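Local coordinates for protein L-asparagine oxygenase (Streptomyces coelicolor, PDB 2OG5) that catalyses the iron(II)- and 2-oxoglutarate-dependent 3-hydroxylation of L-asparagine, supplying the hydroxylated residue used to build the calcium-dependent lipopeptide antibiotic, at residues R188-M193 against F331-L336. Numbering follows the deposited sequence.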
loop_
_atom_site.group_PDB
_atom_site.type_symbol
_atom_site.label_atom_id
_atom_site.label_comp_id
_atom_site.label_asym_id
_atom_site.label_seq_id
_atom_site.Cartn_x
_atom_site.Cartn_y
_atom_site.Cartn_z
ATOM N N ARG A 188 -7.664 8.529 -3.167
ATOM C CA ARG A 188 -6.761 7.692 -2.391
ATOM C C ARG A 188 -6.404 6.417 -3.162
ATOM O O ARG A 188 -7.133 5.995 -4.058
ATOM C CB ARG A 188 -7.394 7.359 -1.050
ATOM C CG ARG A 188 -8.659 6.535 -1.127
ATOM C CD ARG A 188 -9.346 6.526 0.230
ATOM N NE ARG A 188 -10.699 5.986 0.164
ATOM C CZ ARG A 188 -11.775 6.669 -0.223
ATOM N NH1 ARG A 188 -11.694 7.939 -0.595
ATOM N NH2 ARG A 188 -12.961 6.074 -0.237
ATOM N N PRO A 189 -5.256 5.803 -2.830
ATOM C CA PRO A 189 -4.862 4.615 -3.571
ATOM C C PRO A 189 -5.954 3.558 -3.613
ATOM O O PRO A 189 -6.652 3.345 -2.617
ATOM C CB PRO A 189 -3.650 4.116 -2.777
ATOM C CG PRO A 189 -3.086 5.350 -2.187
ATOM C CD PRO A 189 -4.266 6.172 -1.807
ATOM N N ASP A 190 -6.076 2.874 -4.743
ATOM C CA ASP A 190 -6.954 1.709 -4.852
ATOM C C ASP A 190 -6.254 0.459 -4.345
ATOM O O ASP A 190 -6.867 -0.342 -3.636
ATOM C CB ASP A 190 -7.438 1.577 -6.282
ATOM C CG ASP A 190 -8.249 2.789 -6.705
ATOM O OD1 ASP A 190 -9.312 3.033 -6.102
ATOM O OD2 ASP A 190 -7.797 3.546 -7.595
ATOM N N PHE A 191 -4.974 0.303 -4.683
ATOM C CA PHE A 191 -4.116 -0.724 -4.073
ATOM C C PHE A 191 -2.879 -0.080 -3.479
ATOM O O PHE A 191 -2.362 0.903 -4.029
ATOM C CB PHE A 191 -3.683 -1.801 -5.075
ATOM C CG PHE A 191 -4.824 -2.509 -5.734
ATOM C CD1 PHE A 191 -5.500 -3.537 -5.087
ATOM C CD2 PHE A 191 -5.211 -2.171 -7.016
ATOM C CE1 PHE A 191 -6.556 -4.176 -5.694
ATOM C CE2 PHE A 191 -6.267 -2.825 -7.634
ATOM C CZ PHE A 191 -6.948 -3.818 -6.961
ATOM N N VAL A 192 -2.389 -0.661 -2.383
ATOM C CA VAL A 192 -1.095 -0.311 -1.811
ATOM C C VAL A 192 -0.199 -1.538 -1.915
ATOM O O VAL A 192 -0.578 -2.621 -1.452
ATOM C CB VAL A 192 -1.221 0.089 -0.336
ATOM C CG1 VAL A 192 0.160 0.412 0.266
ATOM C CG2 VAL A 192 -2.163 1.290 -0.195
ATOM N N MET A 193 0.950 -1.371 -2.567
ATOM C CA MET A 193 1.913 -2.452 -2.770
ATOM C C MET A 193 3.140 -2.221 -1.920
ATOM O O MET A 193 3.693 -1.119 -1.921
ATOM C CB MET A 193 2.325 -2.526 -4.240
ATOM C CG MET A 193 1.144 -2.722 -5.163
ATOM S SD MET A 193 1.629 -3.153 -6.844
ATOM C CE MET A 193 2.502 -1.678 -7.296
ATOM N N PHE A 331 1.752 3.080 -4.809
ATOM C CA PHE A 331 0.296 3.149 -4.892
ATOM C C PHE A 331 -0.184 2.886 -6.308
ATOM O O PHE A 331 0.462 3.298 -7.283
ATOM C CB PHE A 331 -0.196 4.528 -4.480
ATOM C CG PHE A 331 0.224 4.957 -3.096
ATOM C CD1 PHE A 331 0.191 4.079 -2.031
ATOM C CD2 PHE A 331 0.642 6.263 -2.863
ATOM C CE1 PHE A 331 0.555 4.482 -0.764
ATOM C CE2 PHE A 331 1.018 6.676 -1.595
ATOM C CZ PHE A 331 0.960 5.786 -0.542
ATOM N N VAL A 332 -1.329 2.214 -6.424
ATOM C CA VAL A 332 -1.978 1.970 -7.706
ATOM C C VAL A 332 -3.347 2.623 -7.757
ATOM O O VAL A 332 -4.133 2.506 -6.812
ATOM C CB VAL A 332 -2.155 0.471 -7.944
ATOM C CG1 VAL A 332 -2.739 0.206 -9.327
ATOM C CG2 VAL A 332 -0.812 -0.244 -7.773
ATOM N N LEU A 333 -3.603 3.306 -8.871
ATOM C CA LEU A 333 -4.901 3.845 -9.209
ATOM C C LEU A 333 -5.498 2.969 -10.310
ATOM O O LEU A 333 -4.897 2.776 -11.366
ATOM C CB LEU A 333 -4.783 5.310 -9.652
ATOM C CG LEU A 333 -4.275 6.245 -8.543
ATOM C CD1 LEU A 333 -3.870 7.623 -9.110
ATOM C CD2 LEU A 333 -5.300 6.406 -7.436
ATOM N N THR A 334 -6.669 2.401 -10.029
ATOM C CA THR A 334 -7.322 1.508 -10.981
ATOM C C THR A 334 -7.864 2.230 -12.205
ATOM O O THR A 334 -7.973 1.620 -13.258
ATOM C CB THR A 334 -8.455 0.737 -10.313
ATOM O OG1 THR A 334 -9.207 1.624 -9.473
ATOM C CG2 THR A 334 -7.873 -0.393 -9.476
ATOM N N ASP A 335 -8.167 3.520 -12.075
ATOM C CA ASP A 335 -8.619 4.327 -13.204
ATOM C C ASP A 335 -7.969 5.707 -13.113
ATOM O O ASP A 335 -8.550 6.653 -12.581
ATOM C CB ASP A 335 -10.144 4.437 -13.225
ATOM C CG ASP A 335 -10.675 5.089 -14.498
ATOM O OD1 ASP A 335 -9.882 5.477 -15.382
ATOM O OD2 ASP A 335 -11.908 5.221 -14.608
ATOM N N LEU A 336 -6.751 5.801 -13.636
ATOM C CA LEU A 336 -5.973 7.037 -13.553
ATOM C C LEU A 336 -6.730 8.223 -14.130
ATOM O O LEU A 336 -6.589 9.352 -13.657
ATOM C CB LEU A 336 -4.655 6.847 -14.301
ATOM C CG LEU A 336 -3.624 7.971 -14.209
ATOM C CD1 LEU A 336 -3.112 8.106 -12.791
ATOM C CD2 LEU A 336 -2.485 7.719 -15.198
HETATM O O HOH W 1 -8.778 5.002 -9.607
#
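F191 and V332 form an antiparallel, hydrogen-bonded pair where the start of strand 191-196 meets the end of strand 326-333, two neighbours in the larger sheet of the jelly-roll fold. The short strand segments run at 151° to each other. V332 N donates to F191 O at 2.9 Å, but the return side is a classic beta bulge: D190 and F191 both face V332, whose carbonyl oxygen accepts from two amides. D190 N reaches V332 O at 2.9 Å, nearly in line with the C=O bond. F191 N lies farther from V332 O, at 3.2 Å, but its N-H points more directly at the oxygen.

Past the end of strand 326-333 the D190 carboxylate binds the departing backbone. OD2 accepts from T334 N at 2.9 Å, approached from above the carboxylate plane, and also from a water that in turn accepts from D335 N, tying D190 directly to the amide of T334 and, through the water, to that of D335.

On the sheet face bearing F191 and V332, a turn about the M193 CG-SD bond (chi3 -64°) folds the methyl CE back onto V332 CG2, 3.6 Å away; helix 128-140 lies against both M193 and V332. The other face carries V192 and F331 and is turned to the active site: F331 touches E149, which binds L-asparagine. V192 runs alongside F331, its CG2 4.1 Å from F331 CD1, while P189 lies alongside the phenyl group in a CH-pi contact, its CG sitting over one face, 3.7 Å from the centroid of the F331 ring.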